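Local atomic coordinates of methane monooxygenase hydroxylase, MmoD (Methylosinus sporium, PDB entry 6D7K), a protein that binds the hydroxylase component of soluble methane monooxygenase and probably acts as an inhibitor of its activity. Residues Ile17-Thr29 and Arg59-Asp73. Residues are numbered along the deposited sequence; the frame is centred on the assembly and turned at random.
Sequences ILIHSDARYEAFT and RKAVAHVLSHFKRQD
An antiparallel β-hairpin lies against one helix here, with Asp22, His20 and Tyr25 near its turn meeting Leu66, Lys70 and Asp73. Asp22 makes an Asx motif in the turn: with its CG between backbone N and carbonyl carbon (chi1 65°), it turns OD1 to the backbone N atoms of Arg24 and Tyr25. Its OD2 is gripped from opposite faces of the carboxylate, by His20 NE2 at 2.9 Å, with OD2 near the plane of the imidazole, and by Lys70 NZ at 2.6 Å in a salt bridge to the helix. Replacing this aspartate by an alanine removes both oxygens, which is likely to leave the Lys70 ammonium without its mate and the His20 ring freer to turn. One face of that ring is covered by Leu66 CD1, 3.5 Å from its centroid in a CH-pi contact; the other methyl, CD2, lies over the Tyr25 ring. Farther along the helix, Tyr25 OH donates to the syn lone pair of Asp73 OD2 (2.6 Å), with ring and carboxylate nearly coplanar, while Arg24 NH2 adds a weak bond to the same oxygen. At the other end, where Ile19 and His20 face Ala27 in a classic β-bulge, Val62 packs CG1 on Ala27 CB and CG2 on Ile19 CD1 (3.7 Å). Strand 36-42 continues the sheet, bringing Ile40 against Leu66 and Arg42 to both Tyr25 OH and the Phe69 ring, whereas His64 and His68 of helix 55-74 bind another protein chain.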
ATOM      1  N   ILE H  17      15.990  26.027 -11.225  1.00 36.00           N
ATOM      2  CA  ILE H  17      16.628  26.215 -12.522  1.00 33.82           C
ATOM      3  C   ILE H  17      16.322  24.995 -13.371  1.00 35.30           C
ATOM      4  O   ILE H  17      16.442  23.865 -12.892  1.00 38.32           O
ATOM      5  CB  ILE H  17      18.153  26.410 -12.360  1.00 35.17           C
ATOM      6  CG1 ILE H  17      18.453  27.709 -11.611  1.00 35.03           C
ATOM      7  CG2 ILE H  17      18.890  26.354 -13.701  1.00 35.51           C
ATOM      8  CD1 ILE H  17      18.308  28.931 -12.454  1.00 35.18           C
ATOM      9  N   LEU H  18      15.924  25.214 -14.621  1.00 35.84           N
ATOM     10  CA  LEU H  18      15.623  24.118 -15.536  1.00 34.13           C
ATOM     11  C   LEU H  18      16.905  23.623 -16.195  1.00 38.22           C
ATOM     12  O   LEU H  18      17.538  24.363 -16.954  1.00 39.03           O
ATOM     13  CB  LEU H  18      14.635  24.579 -16.601  1.00 36.19           C
ATOM     14  CG  LEU H  18      14.396  23.506 -17.652  1.00 36.79           C
ATOM     15  CD1 LEU H  18      13.416  22.492 -17.107  1.00 40.68           C
ATOM     16  CD2 LEU H  18      13.881  24.119 -18.916  1.00 39.51           C
ATOM     17  N   ILE H  19      17.279  22.370 -15.942  1.00 37.64           N
ATOM     18  CA  ILE H  19      18.525  21.833 -16.477  1.00 35.39           C
ATOM     19  C   ILE H  19      18.322  20.806 -17.591  1.00 34.53           C
ATOM     20  O   ILE H  19      19.294  20.476 -18.291  1.00 36.46           O
ATOM     21  CB  ILE H  19      19.422  21.247 -15.358  1.00 35.51           C
ATOM     22  CG1 ILE H  19      18.707  20.152 -14.556  1.00 32.71           C
ATOM     23  CG2 ILE H  19      19.915  22.343 -14.429  1.00 33.88           C
ATOM     24  CD1 ILE H  19      19.644  19.337 -13.655  1.00 32.75           C
ATOM     25  N   HIS H  20      17.108  20.300 -17.795  1.00 41.13           N
ATOM     26  CA  HIS H  20      16.845  19.411 -18.927  1.00 41.91           C
ATOM     27  C   HIS H  20      15.413  19.587 -19.398  1.00 39.33           C
ATOM     28  O   HIS H  20      14.496  19.732 -18.588  1.00 41.25           O
ATOM     29  CB  HIS H  20      17.082  17.942 -18.575  1.00 40.43           C
ATOM     30  CG  HIS H  20      17.070  17.036 -19.760  1.00 40.63           C
ATOM     31  ND1 HIS H  20      18.212  16.725 -20.463  1.00 45.26           N
ATOM     32  CD2 HIS H  20      16.061  16.368 -20.365  1.00 39.61           C
ATOM     33  CE1 HIS H  20      17.904  15.912 -21.459  1.00 42.80           C
ATOM     34  NE2 HIS H  20      16.605  15.672 -21.416  1.00 37.30           N
ATOM     35  N   SER H  21      15.230  19.577 -20.713  1.00 43.57           N
ATOM     36  CA  SER H  21      13.903  19.714 -21.303  1.00 36.97           C
ATOM     37  C   SER H  21      13.954  19.101 -22.683  1.00 37.98           C
ATOM     38  O   SER H  21      14.700  19.575 -23.537  1.00 41.38           O
ATOM     39  CB  SER H  21      13.471  21.161 -21.390  1.00 38.20           C
ATOM     40  OG  SER H  21      12.064  21.225 -21.538  1.00 43.36           O
ATOM     41  N   ASP H  22      13.198  18.033 -22.890  1.00 39.66           N
ATOM     42  CA  ASP H  22      13.006  17.486 -24.220  1.00 39.95           C
ATOM     43  C   ASP H  22      11.541  17.067 -24.328  1.00 44.40           C
ATOM     44  O   ASP H  22      10.709  17.431 -23.485  1.00 43.98           O
ATOM     45  CB  ASP H  22      14.025  16.371 -24.501  1.00 35.62           C
ATOM     46  CG  ASP H  22      13.843  15.156 -23.608  1.00 43.37           C
ATOM     47  OD1 ASP H  22      12.720  14.911 -23.107  1.00 44.29           O
ATOM     48  OD2 ASP H  22      14.840  14.429 -23.410  1.00 44.31           O
ATOM     49  N   ALA H  23      11.206  16.319 -25.384  1.00 44.39           N
ATOM     50  CA  ALA H  23       9.792  16.048 -25.651  1.00 49.26           C
ATOM     51  C   ALA H  23       9.100  15.391 -24.460  1.00 52.48           C
ATOM     52  O   ALA H  23       7.907  15.624 -24.234  1.00 50.93           O
ATOM     53  CB  ALA H  23       9.644  15.169 -26.890  1.00 44.00           C
ATOM     54  N   ARG H  24       9.832  14.582 -23.688  1.00 48.62           N
ATOM     55  CA  ARG H  24       9.249  13.763 -22.643  1.00 48.80           C
ATOM     56  C   ARG H  24       9.792  14.031 -21.248  1.00 47.36           C
ATOM     57  O   ARG H  24       9.051  13.842 -20.285  1.00 52.40           O
ATOM     58  CB  ARG H  24       9.438  12.270 -22.966  1.00 55.71           C
ATOM     59  CG  ARG H  24       8.154  11.581 -23.452  1.00 69.46           C
ATOM     60  CD  ARG H  24       8.399  10.165 -23.999  1.00 74.38           C
ATOM     61  NE  ARG H  24       8.949   9.249 -23.001  1.00 72.92           N
ATOM     62  CZ  ARG H  24       8.239   8.345 -22.330  1.00 75.49           C
ATOM     63  NH1 ARG H  24       6.937   8.227 -22.541  1.00 73.85           N
ATOM     64  NH2 ARG H  24       8.833   7.558 -21.441  1.00 75.90           N
ATOM     65  N   TYR H  25      11.042  14.464 -21.093  1.00 48.63           N
ATOM     66  CA  TYR H  25      11.642  14.602 -19.768  1.00 44.47           C
ATOM     67  C   TYR H  25      11.943  16.059 -19.436  1.00 39.01           C
ATOM     68  O   TYR H  25      12.268  16.852 -20.317  1.00 38.11           O
ATOM     69  CB  TYR H  25      12.906  13.763 -19.665  1.00 37.80           C
ATOM     70  CG  TYR H  25      12.621  12.274 -19.655  1.00 44.96           C
ATOM     71  CD1 TYR H  25      12.119  11.645 -18.509  1.00 46.02           C
ATOM     72  CD2 TYR H  25      12.848  11.493 -20.782  1.00 43.70           C
ATOM     73  CE1 TYR H  25      11.860  10.275 -18.490  1.00 44.54           C
ATOM     74  CE2 TYR H  25      12.594  10.122 -20.770  1.00 45.94           C
ATOM     75  CZ  TYR H  25      12.098   9.520 -19.626  1.00 46.93           C
ATOM     76  OH  TYR H  25      11.832   8.168 -19.620  1.00 48.44           O
ATOM     77  N   GLU H  26      11.790  16.411 -18.161  1.00 38.65           N
ATOM     78  CA  GLU H  26      12.273  17.673 -17.622  1.00 40.04           C
ATOM     79  C   GLU H  26      13.035  17.395 -16.333  1.00 40.27           C
ATOM     80  O   GLU H  26      12.714  16.445 -15.612  1.00 41.86           O
ATOM     81  CB  GLU H  26      11.133  18.648 -17.341  1.00 33.30           C
ATOM     82  CG  GLU H  26      10.409  19.098 -18.586  1.00 46.62           C
ATOM     83  CD  GLU H  26       9.565  20.343 -18.364  1.00 54.12           C
ATOM     84  OE1 GLU H  26       8.594  20.273 -17.575  1.00 58.96           O
ATOM     85  OE2 GLU H  26       9.882  21.395 -18.979  1.00 56.36           O
ATOM     86  N   ALA H  27      14.043  18.222 -16.031  1.00 34.41           N
ATOM     87  CA  ALA H  27      14.741  18.110 -14.753  1.00 34.30           C
ATOM     88  C   ALA H  27      15.038  19.490 -14.191  1.00 35.54           C
ATOM     89  O   ALA H  27      15.496  20.377 -14.914  1.00 39.17           O
ATOM     90  CB  ALA H  27      16.036  17.306 -14.893  1.00 31.14           C
ATOM     91  N   PHE H  28      14.776  19.673 -12.906  1.00 34.31           N
ATOM     92  CA  PHE H  28      15.037  20.933 -12.234  1.00 31.10           C
ATOM     93  C   PHE H  28      16.079  20.709 -11.149  1.00 36.41           C
ATOM     94  O   PHE H  28      16.271  19.587 -10.674  1.00 41.23           O
ATOM     95  CB  PHE H  28      13.755  21.519 -11.634  1.00 38.22           C
ATOM     96  CG  PHE H  28      12.709  21.886 -12.674  1.00 42.74           C
ATOM     97  CD1 PHE H  28      11.834  20.921 -13.184  1.00 39.92           C
ATOM     98  CD2 PHE H  28      12.604  23.191 -13.146  1.00 37.71           C
ATOM     99  CE1 PHE H  28      10.884  21.265 -14.146  1.00 45.48           C
ATOM    100  CE2 PHE H  28      11.667  23.526 -14.115  1.00 42.05           C
ATOM    101  CZ  PHE H  28      10.802  22.568 -14.605  1.00 41.87           C
ATOM    102  N   THR H  29      16.673  21.787 -10.707  1.00 33.51           N
ATOM    103  CA  THR H  29      17.620  21.812  -9.625  1.00 33.94           C
ATOM    104  C   THR H  29      17.554  23.108  -8.847  1.00 33.57           C
ATOM    105  O   THR H  29      17.399  24.122  -9.382  1.00 36.82           O
ATOM    106  CB  THR H  29      19.040  21.485 -10.056  1.00 34.47           C
ATOM    107  OG1 THR H  29      19.807  21.274  -8.901  1.00 34.68           O
ATOM    108  CG2 THR H  29      19.617  22.557 -10.746  1.00 33.46           C
ATOM    109  N   ARG H  59      23.738  18.432 -12.960  1.00 37.78           N
ATOM    110  CA  ARG H  59      23.564  18.143 -14.379  1.00 33.56           C
ATOM    111  C   ARG H  59      24.073  16.755 -14.714  1.00 32.19           C
ATOM    112  O   ARG H  59      23.414  15.990 -15.427  1.00 36.20           O
ATOM    113  CB  ARG H  59      24.282  19.189 -15.222  1.00 35.56           C
ATOM    114  CG  ARG H  59      23.713  20.580 -15.048  1.00 39.56           C
ATOM    115  CD  ARG H  59      24.515  21.599 -15.814  1.00 40.72           C
ATOM    116  NE  ARG H  59      24.025  21.769 -17.171  1.00 42.98           N
ATOM    117  CZ  ARG H  59      24.593  22.559 -18.078  1.00 46.02           C
ATOM    118  NH1 ARG H  59      25.691  23.248 -17.785  1.00 40.07           N
ATOM    119  NH2 ARG H  59      24.055  22.659 -19.287  1.00 51.48           N
ATOM    120  N   LYS H  60      25.246  16.407 -14.200  1.00 38.54           N
ATOM    121  CA  LYS H  60      25.831  15.104 -14.491  1.00 36.86           C
ATOM    122  C   LYS H  60      24.969  13.988 -13.923  1.00 33.05           C
ATOM    123  O   LYS H  60      24.745  12.968 -14.587  1.00 31.81           O
ATOM    124  CB  LYS H  60      27.250  15.062 -13.927  1.00 32.99           C
ATOM    125  CG  LYS H  60      28.190  16.029 -14.619  1.00 35.92           C
ATOM    126  CD  LYS H  60      28.763  15.406 -15.899  1.00 45.59           C
ATOM    127  CE  LYS H  60      29.185  13.935 -15.649  1.00 52.35           C
ATOM    128  NZ  LYS H  60      29.595  13.147 -16.868  1.00 54.64           N
ATOM    129  N   ALA H  61      24.448  14.192 -12.706  1.00 29.86           N
ATOM    130  CA  ALA H  61      23.572  13.220 -12.069  1.00 30.40           C
ATOM    131  C   ALA H  61      22.304  12.990 -12.886  1.00 36.75           C
ATOM    132  O   ALA H  61      21.937  11.844 -13.181  1.00 33.12           O
ATOM    133  CB  ALA H  61      23.215  13.709 -10.667  1.00 34.77           C
ATOM    134  N   VAL H  62      21.609  14.080 -13.238  1.00 34.09           N
ATOM    135  CA  VAL H  62      20.384  13.973 -14.023  1.00 33.22           C
ATOM    136  C   VAL H  62      20.679  13.302 -15.356  1.00 35.51           C
ATOM    137  O   VAL H  62      19.846  12.542 -15.880  1.00 36.25           O
ATOM    138  CB  VAL H  62      19.729  15.365 -14.201  1.00 32.91           C
ATOM    139  CG1 VAL H  62      18.799  15.376 -15.408  1.00 31.07           C
ATOM    140  CG2 VAL H  62      18.988  15.797 -12.928  1.00 29.02           C
ATOM    141  N   ALA H  63      21.870  13.537 -15.916  1.00 32.78           N
ATOM    142  CA  ALA H  63      22.203  12.909 -17.193  1.00 33.85           C
ATOM    143  C   ALA H  63      22.365  11.393 -17.037  1.00 35.02           C
ATOM    144  O   ALA H  63      21.927  10.619 -17.897  1.00 38.55           O
ATOM    145  CB  ALA H  63      23.453  13.552 -17.798  1.00 28.32           C
ATOM    146  N   HIS H  64      22.979  10.944 -15.945  1.00 34.60           N
ATOM    147  CA  HIS H  64      23.101   9.510 -15.720  1.00 34.99           C
ATOM    148  C   HIS H  64      21.724   8.867 -15.645  1.00 38.00           C
ATOM    149  O   HIS H  64      21.423   7.918 -16.377  1.00 42.87           O
ATOM    150  CB  HIS H  64      23.878   9.239 -14.430  1.00 36.40           C
ATOM    151  CG  HIS H  64      25.365   9.365 -14.561  1.00 40.87           C
ATOM    152  ND1 HIS H  64      26.067   8.859 -15.633  1.00 42.96           N
ATOM    153  CD2 HIS H  64      26.289   9.906 -13.727  1.00 37.75           C
ATOM    154  CE1 HIS H  64      27.355   9.101 -15.465  1.00 37.46           C
ATOM    155  NE2 HIS H  64      27.515   9.739 -14.318  1.00 35.96           N
ATOM    156  N   VAL H  65      20.872   9.377 -14.750  1.00 36.33           N
ATOM    157  CA  VAL H  65      19.553   8.782 -14.533  1.00 35.92           C
ATOM    158  C   VAL H  65      18.728   8.806 -15.807  1.00 35.57           C
ATOM    159  O   VAL H  65      17.962   7.873 -16.076  1.00 37.52           O
ATOM    160  CB  VAL H  65      18.806   9.505 -13.404  1.00 33.35           C
ATOM    161  CG1 VAL H  65      17.460   8.848 -13.205  1.00 34.50           C
ATOM    162  CG2 VAL H  65      19.620   9.531 -12.118  1.00 27.67           C
ATOM    163  N   LEU H  66      18.839   9.886 -16.597  1.00 38.80           N
ATOM    164  CA  LEU H  66      18.081   9.969 -17.850  1.00 37.36           C
ATOM    165  C   LEU H  66      18.584   8.956 -18.874  1.00 37.52           C
ATOM    166  O   LEU H  66      17.785   8.326 -19.574  1.00 40.41           O
ATOM    167  CB  LEU H  66      18.135  11.388 -18.418  1.00 33.14           C
ATOM    168  CG  LEU H  66      17.279  12.431 -17.693  1.00 35.39           C
ATOM    169  CD1 LEU H  66      17.350  13.761 -18.388  1.00 44.79           C
ATOM    170  CD2 LEU H  66      15.845  11.989 -17.598  1.00 39.39           C
ATOM    171  N   SER H  67      19.897   8.786 -18.988  1.00 35.67           N
ATOM    172  CA  SER H  67      20.394   7.731 -19.859  1.00 40.04           C
ATOM    173  C   SER H  67      19.734   6.409 -19.511  1.00 43.46           C
ATOM    174  O   SER H  67      19.439   5.600 -20.396  1.00 45.28           O
ATOM    175  CB  SER H  67      21.913   7.632 -19.744  1.00 42.07           C
ATOM    176  OG  SER H  67      22.337   6.293 -19.592  1.00 50.92           O
ATOM    177  N   HIS H  68      19.454   6.193 -18.229  1.00 41.80           N
ATOM    178  CA  HIS H  68      18.855   4.938 -17.804  1.00 42.94           C
ATOM    179  C   HIS H  68      17.392   4.894 -18.209  1.00 43.86           C
ATOM    180  O   HIS H  68      16.942   3.930 -18.833  1.00 44.75           O
ATOM    181  CB  HIS H  68      19.040   4.759 -16.288  1.00 40.76           C
ATOM    182  CG  HIS H  68      18.075   3.804 -15.660  1.00 38.34           C
ATOM    183  ND1 HIS H  68      18.038   2.462 -15.979  1.00 40.20           N
ATOM    184  CD2 HIS H  68      17.100   4.000 -14.741  1.00 37.43           C
ATOM    185  CE1 HIS H  68      17.073   1.876 -15.290  1.00 41.13           C
ATOM    186  NE2 HIS H  68      16.492   2.786 -14.527  1.00 40.19           N
ATOM    187  N   PHE H  69      16.645   5.950 -17.885  1.00 43.26           N
ATOM    188  CA  PHE H  69      15.259   6.053 -18.329  1.00 43.18           C
ATOM    189  C   PHE H  69      15.132   5.887 -19.839  1.00 45.12           C
ATOM    190  O   PHE H  69      14.310   5.101 -20.320  1.00 50.46           O
ATOM    191  CB  PHE H  69      14.670   7.389 -17.876  1.00 37.25           C
ATOM    192  CG  PHE H  69      14.430   7.459 -16.405  1.00 36.37           C
ATOM    193  CD1 PHE H  69      14.650   6.354 -15.609  1.00 40.41           C
ATOM    194  CD2 PHE H  69      13.974   8.610 -15.811  1.00 36.66           C
ATOM    195  CE1 PHE H  69      14.423   6.407 -14.242  1.00 38.07           C
ATOM    196  CE2 PHE H  69      13.745   8.665 -14.438  1.00 34.18           C
ATOM    197  CZ  PHE H  69      13.969   7.571 -13.663  1.00 33.84           C
ATOM    198  N   LYS H  70      15.938   6.618 -20.610  1.00 47.65           N
ATOM    199  CA  LYS H  70      15.798   6.555 -22.065  1.00 54.47           C
ATOM    200  C   LYS H  70      16.105   5.160 -22.599  1.00 56.06           C
ATOM    201  O   LYS H  70      15.425   4.681 -23.511  1.00 62.15           O
ATOM    202  CB  LYS H  70      16.690   7.607 -22.732  1.00 48.74           C
ATOM    203  CG  LYS H  70      16.230   9.029 -22.455  1.00 48.45           C
ATOM    204  CD  LYS H  70      17.174  10.051 -23.051  1.00 51.15           C
ATOM    205  CE  LYS H  70      16.756  11.468 -22.690  1.00 50.85           C
ATOM    206  NZ  LYS H  70      15.702  11.983 -23.593  1.00 58.10           N
ATOM    207  N   ARG H  71      17.118   4.492 -22.039  1.00 52.90           N
ATOM    208  CA  ARG H  71      17.373   3.095 -22.379  1.00 54.12           C
ATOM    209  C   ARG H  71      16.153   2.223 -22.102  1.00 58.63           C
ATOM    210  O   ARG H  71      15.838   1.319 -22.886  1.00 61.25           O
ATOM    211  CB  ARG H  71      18.575   2.578 -21.592  1.00 53.62           C
ATOM    212  CG  ARG H  71      19.770   2.226 -22.440  1.00 55.92           C
ATOM    213  CD  ARG H  71      20.922   1.776 -21.573  1.00 60.43           C
ATOM    214  NE  ARG H  71      21.950   2.806 -21.437  1.00 57.28           N
ATOM    215  CZ  ARG H  71      23.001   2.914 -22.247  1.00 58.03           C
ATOM    216  NH1 ARG H  71      23.142   2.051 -23.246  1.00 56.83           N
ATOM    217  NH2 ARG H  71      23.908   3.880 -22.060  1.00 58.16           N
ATOM    218  N   GLN H  72      15.465   2.465 -20.985  1.00 55.01           N
ATOM    219  CA  GLN H  72      14.239   1.729 -20.700  1.00 55.42           C
ATOM    220  C   GLN H  72      13.211   1.971 -21.792  1.00 62.60           C
ATOM    221  O   GLN H  72      12.612   1.027 -22.317  1.00 67.64           O
ATOM    222  CB  GLN H  72      13.675   2.118 -19.324  1.00 48.05           C
ATOM    223  CG  GLN H  72      14.491   1.572 -18.149  1.00 52.10           C
ATOM    224  CD  GLN H  72      13.745   1.554 -16.815  1.00 52.26           C
ATOM    225  OE1 GLN H  72      13.206   2.573 -16.366  1.00 49.16           O
ATOM    226  NE2 GLN H  72      13.726   0.385 -16.168  1.00 50.52           N
ATOM    227  N   ASP H  73      13.003   3.235 -22.155  1.00 63.31           N
ATOM    228  CA  ASP H  73      12.069   3.551 -23.229  1.00 65.99           C
ATOM    229  C   ASP H  73      12.500   2.899 -24.539  1.00 66.81           C
ATOM    230  O   ASP H  73      11.711   2.206 -25.188  1.00 71.63           O
ATOM    231  CB  ASP H  73      11.952   5.067 -23.376  1.00 65.69           C
ATOM    232  CG  ASP H  73      11.592   5.750 -22.070  1.00 62.92           C
ATOM    233  OD1 ASP H  73      11.053   5.063 -21.170  1.00 61.62           O
ATOM    234  OD2 ASP H  73      11.851   6.967 -21.944  1.00 60.84           O
TER